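Local coordinates for binding domain (Hc) of Paraclostridial Mosquitocidal Protein 1 (Paraclostridium bifermentans, PDB 6HOX), which forms the receptor-binding part of a botulinum-like neurotoxin that targets Anopheles mosquitoes, and serves in recognition of host nerve cells, at residues K318-N323 and D336-N341; Y342-L347 and L362-N367; P256-K261 and V325-R330; G368-I373 and C383-F388. All coordinates share one frame; numbering follows the deposited sequence.

How the contacts relate
All four contacts lie in the C-terminal receptor-binding part of the toxin, a beta-trefoil. Strand 333-339 ties most of them together: it pairs with strand 316-320 in contact 1, and borders both strand 345-348 of contact 2 and strand 369-373 of contact 4. Contacts 1 and 2 are close, with centres about 9 Å apart, and the D336–R366 salt bridge joins them. Contacts 2 and 4 follow contact 1 along the chain, whereas the segments of contact 3 alternate with its own. Contact 3, whose centre is about 11 Å from that of contact 1, brings two loops against L372, which I319 also meets, so strand pairs and loops share one apolar interior of the receptor-binding part.

Contact 1. Residues K318-N323 and D336-N341; sequences KIINKN and DVKFEN
K318 has its CG turned beside its own backbone N (chi1 -76°) and runs on fully extended, while E340 bends back at chi2 (-65°); with these torsions the two side chains cross at about a right angle, the carboxylate against the CG-to-CE part of the lysine. E340 OE2 touches K318 CD at 3.3 Å, and the charged ends meet more loosely, with 3.6 Å between K318 NZ and E340 OE1, a long salt bridge. The other oxygen, E340 OE2, is 3.4 Å from K338 NZ. One carboxylate is thus shared by two ammonium groups and probably offsets their mutual repulsion. Further along the same face, I320 CG1 rests on K338 CB at 4.1 Å, the two side chains meeting at a slant.

The backbones are joined by four hydrogen bonds, two between K318 and K338 and two between I320 and D336. Between these pairs sits the non-hydrogen-bonded pair I319–V337, whose buried side chains take the other face. The carboxylate of D336 turns to R366 for its salt bridge. With one face mainly charged and partly exposed, though it includes I320, and the other apolar and buried, this is an antiparallel, amphipathic strand pair of the beta-trefoil.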
loop_
_atom_site.group_PDB
_atom_site.type_symbol
_atom_site.label_atom_id
_atom_site.label_comp_id
_atom_site.label_asym_id
_atom_site.label_seq_id
_atom_site.Cartn_x
_atom_site.Cartn_y
_atom_site.Cartn_z
ATOM N N LYS A 318 -14.392 12.592 7.924
ATOM C CA LYS A 318 -14.046 13.182 6.649
ATOM C C LYS A 318 -13.081 14.327 6.910
ATOM O O LYS A 318 -13.257 15.066 7.914
ATOM C CB LYS A 318 -15.274 13.770 5.951
ATOM C CG LYS A 318 -16.196 12.751 5.315
ATOM C CD LYS A 318 -17.277 13.387 4.482
ATOM C CE LYS A 318 -18.122 12.365 3.755
ATOM N NZ LYS A 318 -19.244 13.025 3.054
ATOM N N ILE A 319 -12.111 14.490 6.003
ATOM C CA ILE A 319 -11.152 15.594 6.034
ATOM C C ILE A 319 -11.754 16.706 5.171
ATOM O O ILE A 319 -12.132 16.475 4.035
ATOM C CB ILE A 319 -9.754 15.150 5.533
ATOM C CG1 ILE A 319 -9.257 13.875 6.222
ATOM C CG2 ILE A 319 -8.756 16.287 5.670
ATOM C CD1 ILE A 319 -8.051 13.225 5.560
ATOM N N ILE A 320 -11.870 17.906 5.736
ATOM C CA ILE A 320 -12.564 19.010 5.099
ATOM C C ILE A 320 -11.643 20.234 5.064
ATOM O O ILE A 320 -10.950 20.538 6.029
ATOM C CB ILE A 320 -13.872 19.317 5.848
ATOM C CG1 ILE A 320 -14.796 18.099 5.876
ATOM C CG2 ILE A 320 -14.572 20.529 5.241
ATOM C CD1 ILE A 320 -15.337 17.734 4.536
ATOM N N ASN A 321 -11.672 20.938 3.934
ATOM C CA ASN A 321 -10.873 22.127 3.714
ATOM C C ASN A 321 -11.583 22.937 2.637
ATOM O O ASN A 321 -11.572 22.548 1.476
ATOM C CB ASN A 321 -9.439 21.765 3.310
ATOM C CG ASN A 321 -8.576 22.941 2.900
ATOM O OD1 ASN A 321 -8.946 24.097 3.102
ATOM N ND2 ASN A 321 -7.403 22.651 2.346
ATOM N N LYS A 322 -12.222 24.037 3.041
ATOM C CA LYS A 322 -12.995 24.854 2.110
ATOM C C LYS A 322 -12.054 25.608 1.152
ATOM O O LYS A 322 -12.524 26.174 0.194
ATOM C CB LYS A 322 -13.945 25.783 2.876
ATOM C CG LYS A 322 -13.321 27.043 3.459
ATOM C CD LYS A 322 -14.244 27.792 4.414
ATOM C CE LYS A 322 -14.406 27.105 5.757
ATOM N NZ LYS A 322 -13.143 27.071 6.540
ATOM N N ASN A 323 -10.736 25.601 1.403
ATOM C CA ASN A 323 -9.763 26.172 0.464
ATOM C C ASN A 323 -9.062 25.074 -0.342
ATOM O O ASN A 323 -7.998 25.310 -0.896
ATOM C CB ASN A 323 -8.687 27.021 1.148
ATOM C CG ASN A 323 -9.239 28.224 1.880
ATOM O OD1 ASN A 323 -10.254 28.798 1.488
ATOM N ND2 ASN A 323 -8.582 28.598 2.963
ATOM N N ASP A 336 -9.847 20.318 8.656
ATOM C CA ASP A 336 -10.515 19.834 9.827
ATOM C C ASP A 336 -10.856 18.369 9.623
ATOM O O ASP A 336 -11.047 17.920 8.500
ATOM C CB ASP A 336 -11.738 20.686 10.147
ATOM C CG ASP A 336 -11.313 22.042 10.678
ATOM O OD1 ASP A 336 -10.452 22.088 11.617
ATOM O OD2 ASP A 336 -11.796 23.031 10.134
ATOM N N VAL A 337 -10.899 17.649 10.739
ATOM C CA VAL A 337 -11.389 16.283 10.775
ATOM C C VAL A 337 -12.794 16.308 11.379
ATOM O O VAL A 337 -12.957 16.541 12.592
ATOM C CB VAL A 337 -10.434 15.379 11.569
ATOM C CG1 VAL A 337 -10.912 13.942 11.585
ATOM C CG2 VAL A 337 -9.006 15.481 11.037
ATOM N N LYS A 338 -13.779 16.071 10.510
ATOM C CA LYS A 338 -15.193 16.130 10.810
ATOM C C LYS A 338 -15.692 14.719 11.133
ATOM O O LYS A 338 -15.467 13.756 10.371
ATOM C CB LYS A 338 -15.938 16.711 9.609
ATOM C CG LYS A 338 -17.458 16.746 9.694
ATOM C CD LYS A 338 -18.051 17.225 8.378
ATOM C CE LYS A 338 -19.468 16.759 8.127
ATOM N NZ LYS A 338 -19.805 16.820 6.682
ATOM N N PHE A 339 -16.396 14.621 12.259
ATOM C CA PHE A 339 -16.961 13.381 12.710
ATOM C C PHE A 339 -18.386 13.244 12.156
ATOM O O PHE A 339 -19.305 13.903 12.626
ATOM C CB PHE A 339 -16.889 13.340 14.233
ATOM C CG PHE A 339 -15.524 12.986 14.749
ATOM C CD1 PHE A 339 -14.421 13.775 14.450
ATOM C CD2 PHE A 339 -15.341 11.857 15.531
ATOM C CE1 PHE A 339 -13.158 13.436 14.919
ATOM C CE2 PHE A 339 -14.076 11.518 15.993
ATOM C CZ PHE A 339 -12.992 12.307 15.685
ATOM N N GLU A 340 -18.535 12.344 11.179
ATOM C CA GLU A 340 -19.734 12.123 10.384
ATOM C C GLU A 340 -20.925 11.658 11.244
ATOM O O GLU A 340 -22.076 11.968 10.915
ATOM C CB GLU A 340 -19.442 11.074 9.305
ATOM C CG GLU A 340 -18.466 11.550 8.234
ATOM C CD GLU A 340 -18.976 12.703 7.377
ATOM O OE1 GLU A 340 -19.893 12.468 6.556
ATOM O OE2 GLU A 340 -18.459 13.840 7.532
ATOM N N ASN A 341 -20.662 10.893 12.307
ATOM C CA ASN A 341 -21.715 10.406 13.216
ATOM C C ASN A 341 -22.471 11.590 13.845
ATOM O O ASN A 341 -23.630 11.467 14.188
ATOM C CB ASN A 341 -21.171 9.516 14.341
ATOM C CG ASN A 341 -20.716 8.140 13.895
ATOM O OD1 ASN A 341 -20.822 7.777 12.726
ATOM N ND2 ASN A 341 -20.199 7.363 14.831
#

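Contact 2. Residues Y342-L347 and L362-N367; sequences YGNLIL and LNEGRN
L362 lies at about a right angle to both Y342 and L345, and its branches divide the work. Its CD1 methyl approaches the tyrosine ring obliquely, 3.6 Å from Y342 CE2, while L362 CB meets L345 CB. On the same apolar side, L362 CD2 reaches L347 CD1 at 4.2 Å. The tyrosine hydroxyl looks beyond this cluster to S277, and its ring meets Y286 edge-to-face.

On the other side of the strands, I346 crosses R366 at a slant. The first torsion of I346 (chi1 61°) sets CG1 between backbone N and carbonyl carbon, and from there CD1 packs on the aliphatic part of the arginine, 3.9 Å from R366 CG. That arginine is extended as far as NE; its guanidinium makes salt bridges with D336 and D369.

At the exposed end of the pairing, the N344 amide and E364 carboxylate planes stand 86° apart. N344 ND2 comes to E364 OE2 from well above the carboxylate plane, with a bent N-H...O angle of 138°. The 2.5 Å separation is unusually short, so the details of this exposed bond are doubtful.

Backbone bonds hold I346 and N363 as an antiparallel hydrogen-bonded pair: I346 N gives to N363 O at 2.9 Å, and N363 N gives to I346 O at 3.0 Å. At the strand end, N363 ND2 bonds forward to G365 O in its own segment. What results is a short pairing held by two backbone bonds and by leucine packing, buried at L347 and L362, with R366 linking it by salt bridges to strands 333-339 and 369-373.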
loop_
_atom_site.group_PDB
_atom_site.type_symbol
_atom_site.label_atom_id
_atom_site.label_comp_id
_atom_site.label_asym_id
_atom_site.label_seq_id
_atom_site.Cartn_x
_atom_site.Cartn_y
_atom_site.Cartn_z
ATOM N N TYR A 342 -21.791 12.727 14.006
ATOM C CA TYR A 342 -22.329 13.900 14.683
ATOM C C TYR A 342 -22.798 14.973 13.696
ATOM O O TYR A 342 -23.533 15.881 14.075
ATOM C CB TYR A 342 -21.271 14.501 15.604
ATOM C CG TYR A 342 -20.941 13.655 16.806
ATOM C CD1 TYR A 342 -21.701 13.750 17.959
ATOM C CD2 TYR A 342 -19.877 12.763 16.802
ATOM C CE1 TYR A 342 -21.406 12.996 19.082
ATOM C CE2 TYR A 342 -19.572 11.993 17.913
ATOM C CZ TYR A 342 -20.343 12.112 19.056
ATOM O OH TYR A 342 -20.077 11.391 20.176
ATOM N N GLY A 343 -22.299 14.927 12.465
ATOM C CA GLY A 343 -22.731 15.826 11.426
ATOM C C GLY A 343 -21.974 17.145 11.419
ATOM O O GLY A 343 -21.579 17.600 10.359
ATOM N N ASN A 344 -21.798 17.779 12.583
ATOM C CA ASN A 344 -21.290 19.162 12.621
ATOM C C ASN A 344 -20.137 19.341 13.627
ATOM O O ASN A 344 -19.728 20.483 13.898
ATOM C CB ASN A 344 -22.429 20.146 12.919
ATOM C CG ASN A 344 -23.015 19.989 14.310
ATOM O OD1 ASN A 344 -22.989 18.904 14.890
ATOM N ND2 ASN A 344 -23.553 21.070 14.857
ATOM N N LEU A 345 -19.612 18.248 14.193
ATOM C CA LEU A 345 -18.520 18.355 15.147
ATOM C C LEU A 345 -17.180 18.043 14.455
ATOM O O LEU A 345 -17.117 17.167 13.570
ATOM C CB LEU A 345 -18.782 17.412 16.325
ATOM C CG LEU A 345 -20.099 17.643 17.082
ATOM C CD1 LEU A 345 -20.089 16.882 18.398
ATOM C CD2 LEU A 345 -20.348 19.121 17.333
ATOM N N ILE A 346 -16.130 18.769 14.886
ATOM C CA ILE A 346 -14.757 18.592 14.402
ATOM C C ILE A 346 -13.806 18.352 15.585
ATOM O O ILE A 346 -14.099 18.669 16.758
ATOM C CB ILE A 346 -14.305 19.781 13.532
ATOM C CG1 ILE A 346 -14.316 21.105 14.300
ATOM C CG2 ILE A 346 -15.132 19.863 12.256
ATOM C CD1 ILE A 346 -13.570 22.215 13.592
ATOM N N LEU A 347 -12.658 17.741 15.263
ATOM C CA LEU A 347 -11.625 17.457 16.230
ATOM C C LEU A 347 -10.946 18.773 16.573
ATOM O O LEU A 347 -10.427 19.429 15.693
ATOM C CB LEU A 347 -10.625 16.470 15.618
ATOM C CG LEU A 347 -9.495 15.987 16.523
ATOM C CD1 LEU A 347 -10.046 15.120 17.637
ATOM C CD2 LEU A 347 -8.461 15.215 15.706
ATOM N N LEU A 362 -14.571 16.860 20.614
ATOM C CA LEU A 362 -15.349 17.082 19.416
ATOM C C LEU A 362 -16.274 18.272 19.669
ATOM O O LEU A 362 -17.074 18.237 20.584
ATOM C CB LEU A 362 -16.167 15.831 19.075
ATOM C CG LEU A 362 -15.382 14.529 19.019
ATOM C CD1 LEU A 362 -16.302 13.371 18.687
ATOM C CD2 LEU A 362 -14.236 14.615 18.012
ATOM N N ASN A 363 -16.148 19.310 18.840
ATOM C CA ASN A 363 -16.803 20.568 19.086
ATOM C C ASN A 363 -17.200 21.170 17.745
ATOM O O ASN A 363 -16.501 20.975 16.768
ATOM C CB ASN A 363 -15.889 21.522 19.855
ATOM C CG ASN A 363 -16.633 22.512 20.726
ATOM O OD1 ASN A 363 -17.181 22.142 21.753
ATOM N ND2 ASN A 363 -16.610 23.777 20.354
ATOM N N GLU A 364 -18.326 21.892 17.730
ATOM C CA GLU A 364 -18.759 22.669 16.589
ATOM C C GLU A 364 -17.812 23.862 16.410
ATOM O O GLU A 364 -17.534 24.274 15.301
ATOM C CB GLU A 364 -20.195 23.150 16.789
ATOM C CG GLU A 364 -20.732 23.899 15.588
ATOM C CD GLU A 364 -22.240 23.850 15.411
ATOM O OE1 GLU A 364 -22.959 24.255 16.353
ATOM O OE2 GLU A 364 -22.690 23.403 14.333
ATOM N N GLY A 365 -17.324 24.386 17.536
ATOM C CA GLY A 365 -16.433 25.539 17.585
ATOM C C GLY A 365 -14.973 25.172 17.339
ATOM O O GLY A 365 -14.299 24.611 18.222
ATOM N N ARG A 366 -14.504 25.526 16.137
ATOM C CA ARG A 366 -13.106 25.480 15.713
ATOM C C ARG A 366 -12.258 26.315 16.678
ATOM O O ARG A 366 -12.533 27.496 16.881
ATOM C CB ARG A 366 -13.019 26.020 14.282
ATOM C CG ARG A 366 -11.765 25.646 13.509
ATOM C CD ARG A 366 -12.003 25.805 12.020
ATOM N NE ARG A 366 -10.828 25.419 11.256
ATOM C CZ ARG A 366 -9.754 26.184 11.055
ATOM N NH1 ARG A 366 -9.733 27.446 11.464
ATOM N NH2 ARG A 366 -8.696 25.678 10.444
ATOM N N ASN A 367 -11.250 25.678 17.278
ATOM C CA ASN A 367 -10.382 26.278 18.273
ATOM C C ASN A 367 -8.921 25.919 17.955
ATOM O O ASN A 367 -8.369 24.974 18.511
ATOM C CB ASN A 367 -10.744 25.822 19.688
ATOM C CG ASN A 367 -9.848 26.448 20.730
ATOM O OD1 ASN A 367 -9.275 27.503 20.484
ATOM N ND2 ASN A 367 -9.725 25.827 21.888
#

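Contact 3. Residues P256-K261 and V325-R330; sequences PLEYNK and VDKYVR
Two loops of the beta-trefoil, one leading into strand 263-267 and the other joining strands 316-320 and 333-339, meet here around the ring of Y259. V329 CG2 sits over the centre of that ring, 3.7 Å from its centroid and 4° off the normal, a CH-pi contact with almost no offset. V329 also meets L257 obliquely, L257 CD2 to V329 CB being 3.9 Å. Both apolar side chains also touch L372, while the Y259 hydroxyl is held by D333 and N321.

The backbones run at a steep angle to one another and form a single bridge between E258 and Y328. V329 N gives to L257 O at 2.9 Å in a nearly straight bond (174°), and Y259 N gives to K327 O at 2.8 Å. An Asx turn shapes the second loop: D326 OD1 accepts from Y328 N. R330 grips the same carboxylate end-on, NH1 to OD1 and NH2 to OD2, so D326 OD1 is held from opposite faces of its plane.

At the outer side, E258 and K327 are joined by a salt bridge, E258 OE2 to K327 NZ 3.1 Å, whose hydrogen bond is weak; K261 adds a longer charge pair to E258. Nearby, P256 lies alongside Y328, its CB 3.5 Å from Y328 CD1, and chi1 of K327 (78°) puts CG between its backbone N and carbonyl carbon, over a face of the Y328 ring.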
loop_
_atom_site.group_PDB
_atom_site.type_symbol
_atom_site.label_atom_id
_atom_site.label_comp_id
_atom_site.label_asym_id
_atom_site.label_seq_id
_atom_site.Cartn_x
_atom_site.Cartn_y
_atom_site.Cartn_z
ATOM N N PRO A 256 -3.997 8.018 -3.119
ATOM C CA PRO A 256 -4.002 9.419 -2.702
ATOM C C PRO A 256 -5.073 9.691 -1.633
ATOM O O PRO A 256 -6.189 9.196 -1.735
ATOM C CB PRO A 256 -4.268 10.173 -4.006
ATOM C CG PRO A 256 -3.746 9.236 -5.077
ATOM C CD PRO A 256 -4.119 7.856 -4.578
ATOM N N LEU A 257 -4.695 10.445 -0.592
ATOM C CA LEU A 257 -5.600 10.817 0.478
ATOM C C LEU A 257 -6.564 11.875 -0.080
ATOM O O LEU A 257 -6.143 12.758 -0.811
ATOM C CB LEU A 257 -4.777 11.346 1.655
ATOM C CG LEU A 257 -5.554 11.621 2.946
ATOM C CD1 LEU A 257 -6.102 10.330 3.542
ATOM C CD2 LEU A 257 -4.670 12.333 3.961
ATOM N N GLU A 258 -7.852 11.785 0.240
ATOM C CA GLU A 258 -8.834 12.711 -0.367
ATOM C C GLU A 258 -9.617 13.495 0.684
ATOM O O GLU A 258 -9.836 13.018 1.787
ATOM C CB GLU A 258 -9.861 11.971 -1.220
ATOM C CG GLU A 258 -9.255 11.187 -2.374
ATOM C CD GLU A 258 -10.296 10.459 -3.209
ATOM O OE1 GLU A 258 -11.480 10.906 -3.218
ATOM O OE2 GLU A 258 -9.926 9.452 -3.854
ATOM N N TYR A 259 -10.107 14.661 0.252
ATOM C CA TYR A 259 -11.058 15.461 0.984
ATOM C C TYR A 259 -12.469 14.927 0.747
ATOM O O TYR A 259 -12.762 14.362 -0.297
ATOM C CB TYR A 259 -11.007 16.926 0.544
ATOM C CG TYR A 259 -9.765 17.663 0.960
ATOM C CD1 TYR A 259 -9.527 17.911 2.298
ATOM C CD2 TYR A 259 -8.839 18.127 0.030
ATOM C CE1 TYR A 259 -8.398 18.590 2.717
ATOM C CE2 TYR A 259 -7.693 18.799 0.438
ATOM C CZ TYR A 259 -7.479 19.034 1.788
ATOM O OH TYR A 259 -6.400 19.739 2.235
ATOM N N ASN A 260 -13.327 15.128 1.751
ATOM C CA ASN A 260 -14.749 14.867 1.639
ATOM C C ASN A 260 -14.991 13.384 1.325
ATOM O O ASN A 260 -15.950 13.048 0.636
ATOM C CB ASN A 260 -15.391 15.782 0.588
ATOM C CG ASN A 260 -16.901 15.759 0.632
ATOM O OD1 ASN A 260 -17.483 15.732 1.712
ATOM N ND2 ASN A 260 -17.539 15.713 -0.530
ATOM N N LYS A 261 -14.161 12.504 1.893
ATOM C CA LYS A 261 -14.281 11.073 1.700
ATOM C C LYS A 261 -14.299 10.372 3.060
ATOM O O LYS A 261 -13.413 10.626 3.908
ATOM C CB LYS A 261 -13.123 10.576 0.845
ATOM C CG LYS A 261 -13.029 9.067 0.673
ATOM C CD LYS A 261 -11.852 8.681 -0.191
ATOM C CE LYS A 261 -11.678 7.189 -0.296
ATOM N NZ LYS A 261 -10.921 6.827 -1.511
ATOM N N VAL A 325 -8.054 22.762 -3.480
ATOM C CA VAL A 325 -7.920 23.121 -4.890
ATOM C C VAL A 325 -8.389 21.967 -5.783
ATOM O O VAL A 325 -8.840 22.210 -6.883
ATOM C CB VAL A 325 -6.489 23.554 -5.252
ATOM C CG1 VAL A 325 -5.440 22.461 -5.044
ATOM C CG2 VAL A 325 -6.466 24.021 -6.689
ATOM N N ASP A 326 -8.220 20.724 -5.320
ATOM C CA ASP A 326 -8.814 19.556 -5.944
ATOM C C ASP A 326 -9.196 18.590 -4.815
ATOM O O ASP A 326 -9.262 18.980 -3.649
ATOM C CB ASP A 326 -7.861 18.962 -6.983
ATOM C CG ASP A 326 -6.516 18.553 -6.431
ATOM O OD1 ASP A 326 -6.408 18.426 -5.206
ATOM O OD2 ASP A 326 -5.579 18.396 -7.232
ATOM N N LYS A 327 -9.424 17.323 -5.142
ATOM C CA LYS A 327 -9.930 16.394 -4.165
ATOM C C LYS A 327 -8.805 15.863 -3.265
ATOM O O LYS A 327 -9.089 15.176 -2.282
ATOM C CB LYS A 327 -10.654 15.233 -4.854
ATOM C CG LYS A 327 -9.776 14.162 -5.472
ATOM C CD LYS A 327 -10.575 12.964 -5.916
ATOM C CE LYS A 327 -9.705 11.809 -6.371
ATOM N NZ LYS A 327 -10.524 10.595 -6.619
ATOM N N TYR A 328 -7.549 16.192 -3.575
ATOM C CA TYR A 328 -6.417 15.529 -2.934
ATOM C C TYR A 328 -5.909 16.345 -1.758
ATOM O O TYR A 328 -5.841 17.550 -1.857
ATOM C CB TYR A 328 -5.281 15.312 -3.923
ATOM C CG TYR A 328 -5.687 14.429 -5.066
ATOM C CD1 TYR A 328 -5.984 13.098 -4.852
ATOM C CD2 TYR A 328 -5.823 14.932 -6.342
ATOM C CE1 TYR A 328 -6.349 12.270 -5.895
ATOM C CE2 TYR A 328 -6.201 14.124 -7.395
ATOM C CZ TYR A 328 -6.462 12.787 -7.170
ATOM O OH TYR A 328 -6.842 11.966 -8.194
ATOM N N VAL A 329 -5.521 15.635 -0.689
ATOM C CA VAL A 329 -4.903 16.228 0.473
ATOM C C VAL A 329 -3.403 16.243 0.232
ATOM O O VAL A 329 -2.828 15.230 -0.111
ATOM C CB VAL A 329 -5.239 15.473 1.769
ATOM C CG1 VAL A 329 -4.700 16.207 2.992
ATOM C CG2 VAL A 329 -6.727 15.229 1.891
ATOM N N ARG A 330 -2.798 17.420 0.407
ATOM C CA ARG A 330 -1.372 17.584 0.274
ATOM C C ARG A 330 -0.751 17.955 1.618
ATOM O O ARG A 330 -1.377 18.580 2.486
ATOM C CB ARG A 330 -1.055 18.629 -0.798
ATOM C CG ARG A 330 -1.431 18.171 -2.204
ATOM C CD ARG A 330 -1.226 19.257 -3.233
ATOM N NE ARG A 330 -1.601 18.811 -4.575
ATOM C CZ ARG A 330 -2.841 18.682 -5.031
ATOM N NH1 ARG A 330 -3.882 19.065 -4.309
ATOM N NH2 ARG A 330 -3.038 18.133 -6.216
#

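Contact 4. Residues G368-I373 and C383-F388; sequences GDLKLI and CQIRIF
Strands 369-373 and 384-388 run antiparallel as the arms of a beta hairpin, their axes 4.6 Å apart at closest approach and their directions 154° apart. Six backbone hydrogen bonds join them, two at each of the pairs D369–F388, K371–R386 and I373–Q384. Of these, I373 N to Q384 O, at 3.0 Å, is almost perfectly straight (178°).

L370, L372, I385 and I387 lie on one face. L370 and I387 run side by side and press together, with only 3.4 Å between L370 CD1 and I387 CD1, tighter than usual for carbon atoms. L372 lies likewise alongside I385, its CG 4.1 Å from I385 CG1.

On the opposite face, K371 crosses F388 obliquely; a bend at chi3 (-81°) helps keep its CE 3.7 Å from F388 CE2, while K371 CB lies at the ring edge. Further on, I373 CD1 packs on R386 CB at 4.0 Å. At the open end, water 1 donates to D369 OD1 at 2.6 Å and weakly to F388 O; the carboxylate's other oxygen pairs with R366. The hairpin thus turns an aliphatic face to the trefoil interior, while its other face mixes apolar contacts with partly exposed charged chains.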
loop_
_atom_site.group_PDB
_atom_site.type_symbol
_atom_site.label_atom_id
_atom_site.label_comp_id
_atom_site.label_asym_id
_atom_site.label_seq_id
_atom_site.Cartn_x
_atom_site.Cartn_y
_atom_site.Cartn_z
ATOM N N GLY A 368 -8.310 26.709 17.071
ATOM C CA GLY A 368 -6.979 26.459 16.566
ATOM C C GLY A 368 -7.053 25.861 15.177
ATOM O O GLY A 368 -8.134 25.822 14.587
ATOM N N ASP A 369 -5.899 25.415 14.659
ATOM C CA ASP A 369 -5.793 24.861 13.318
ATOM C C ASP A 369 -5.140 23.480 13.409
ATOM O O ASP A 369 -4.313 23.245 14.272
ATOM C CB ASP A 369 -4.997 25.785 12.392
ATOM C CG ASP A 369 -5.622 27.164 12.252
ATOM O OD1 ASP A 369 -5.350 28.021 13.110
ATOM O OD2 ASP A 369 -6.411 27.354 11.313
ATOM N N LEU A 370 -5.600 22.582 12.534
ATOM C CA LEU A 370 -4.998 21.294 12.259
ATOM C C LEU A 370 -4.307 21.392 10.906
ATOM O O LEU A 370 -4.874 21.929 9.958
ATOM C CB LEU A 370 -6.068 20.202 12.210
ATOM C CG LEU A 370 -6.308 19.445 13.506
ATOM C CD1 LEU A 370 -6.578 20.418 14.630
ATOM C CD2 LEU A 370 -7.449 18.445 13.341
ATOM N N LYS A 371 -3.100 20.828 10.846
ATOM C CA LYS A 371 -2.342 20.693 9.630
ATOM C C LYS A 371 -1.945 19.220 9.475
ATOM O O LYS A 371 -1.425 18.617 10.404
ATOM C CB LYS A 371 -1.125 21.617 9.696
ATOM C CG LYS A 371 -0.448 21.887 8.363
ATOM C CD LYS A 371 0.712 22.847 8.473
ATOM C CE LYS A 371 0.254 24.290 8.520
ATOM N NZ LYS A 371 1.056 25.133 7.602
ATOM N N LEU A 372 -2.234 18.644 8.307
ATOM C CA LEU A 372 -1.775 17.311 7.989
ATOM C C LEU A 372 -0.406 17.434 7.316
ATOM O O LEU A 372 -0.252 18.105 6.284
ATOM C CB LEU A 372 -2.803 16.592 7.105
ATOM C CG LEU A 372 -3.952 15.909 7.860
ATOM C CD1 LEU A 372 -4.832 16.923 8.560
ATOM C CD2 LEU A 372 -4.806 15.049 6.938
ATOM N N ILE A 373 0.583 16.783 7.924
ATOM C CA ILE A 373 1.983 16.916 7.541
ATOM C C ILE A 373 2.595 15.526 7.347
ATOM O O ILE A 373 2.050 14.502 7.763
ATOM C CB ILE A 373 2.787 17.718 8.589
ATOM C CG1 ILE A 373 2.859 16.961 9.914
ATOM C CG2 ILE A 373 2.207 19.119 8.737
ATOM C CD1 ILE A 373 3.562 17.692 11.021
ATOM N N CYS A 383 0.286 9.734 8.026
ATOM C CA CYS A 383 0.743 11.099 8.193
ATOM C C CYS A 383 0.806 11.447 9.682
ATOM O O CYS A 383 0.426 10.656 10.528
ATOM C CB CYS A 383 -0.171 12.058 7.440
ATOM S SG CYS A 383 -1.824 12.185 8.157
ATOM N N GLN A 384 1.267 12.659 9.972
ATOM C CA GLN A 384 1.157 13.222 11.302
ATOM C C GLN A 384 0.210 14.420 11.221
ATOM O O GLN A 384 -0.078 14.926 10.130
ATOM C CB GLN A 384 2.526 13.592 11.858
ATOM C CG GLN A 384 3.536 12.454 11.793
ATOM C CD GLN A 384 4.153 12.355 10.421
ATOM O OE1 GLN A 384 4.427 13.373 9.787
ATOM N NE2 GLN A 384 4.383 11.132 9.954
ATOM N N ILE A 385 -0.286 14.848 12.385
ATOM C CA ILE A 385 -1.245 15.926 12.456
ATOM C C ILE A 385 -0.764 16.930 13.500
ATOM O O ILE A 385 -0.600 16.577 14.666
ATOM C CB ILE A 385 -2.667 15.409 12.751
ATOM C CG1 ILE A 385 -3.155 14.454 11.655
ATOM C CG2 ILE A 385 -3.622 16.580 12.955
ATOM C CD1 ILE A 385 -4.562 13.934 11.867
ATOM N N ARG A 386 -0.511 18.158 13.031
ATOM C CA ARG A 386 0.025 19.221 13.839
ATOM C C ARG A 386 -1.126 20.122 14.282
ATOM O O ARG A 386 -1.895 20.617 13.443
ATOM C CB ARG A 386 1.087 20.019 13.080
ATOM C CG ARG A 386 1.768 21.090 13.924
ATOM C CD ARG A 386 3.113 21.537 13.390
ATOM N NE ARG A 386 3.710 22.631 14.161
ATOM C CZ ARG A 386 4.894 23.198 13.884
ATOM N NH1 ARG A 386 5.614 22.771 12.854
ATOM N NH2 ARG A 386 5.361 24.182 14.647
ATOM N N ILE A 387 -1.195 20.323 15.604
ATOM C CA ILE A 387 -2.154 21.183 16.279
ATOM C C ILE A 387 -1.469 22.534 16.520
ATOM O O ILE A 387 -0.404 22.578 17.152
ATOM C CB ILE A 387 -2.601 20.573 17.629
ATOM C CG1 ILE A 387 -3.069 19.116 17.521
ATOM C CG2 ILE A 387 -3.634 21.463 18.303
ATOM C CD1 ILE A 387 -4.216 18.909 16.581
ATOM N N PHE A 388 -2.095 23.605 16.026
ATOM C CA PHE A 388 -1.667 24.989 16.221
ATOM C C PHE A 388 -2.704 25.672 17.100
ATOM O O PHE A 388 -3.836 25.853 16.665
ATOM C CB PHE A 388 -1.606 25.780 14.910
ATOM C CG PHE A 388 -0.491 25.358 13.998
ATOM C CD1 PHE A 388 0.770 25.917 14.120
ATOM C CD2 PHE A 388 -0.695 24.377 13.040
ATOM C CE1 PHE A 388 1.808 25.507 13.302
ATOM C CE2 PHE A 388 0.347 23.971 12.223
ATOM C CZ PHE A 388 1.595 24.537 12.354
HETATM O O HOH W 1 -4.170 28.938 15.215
#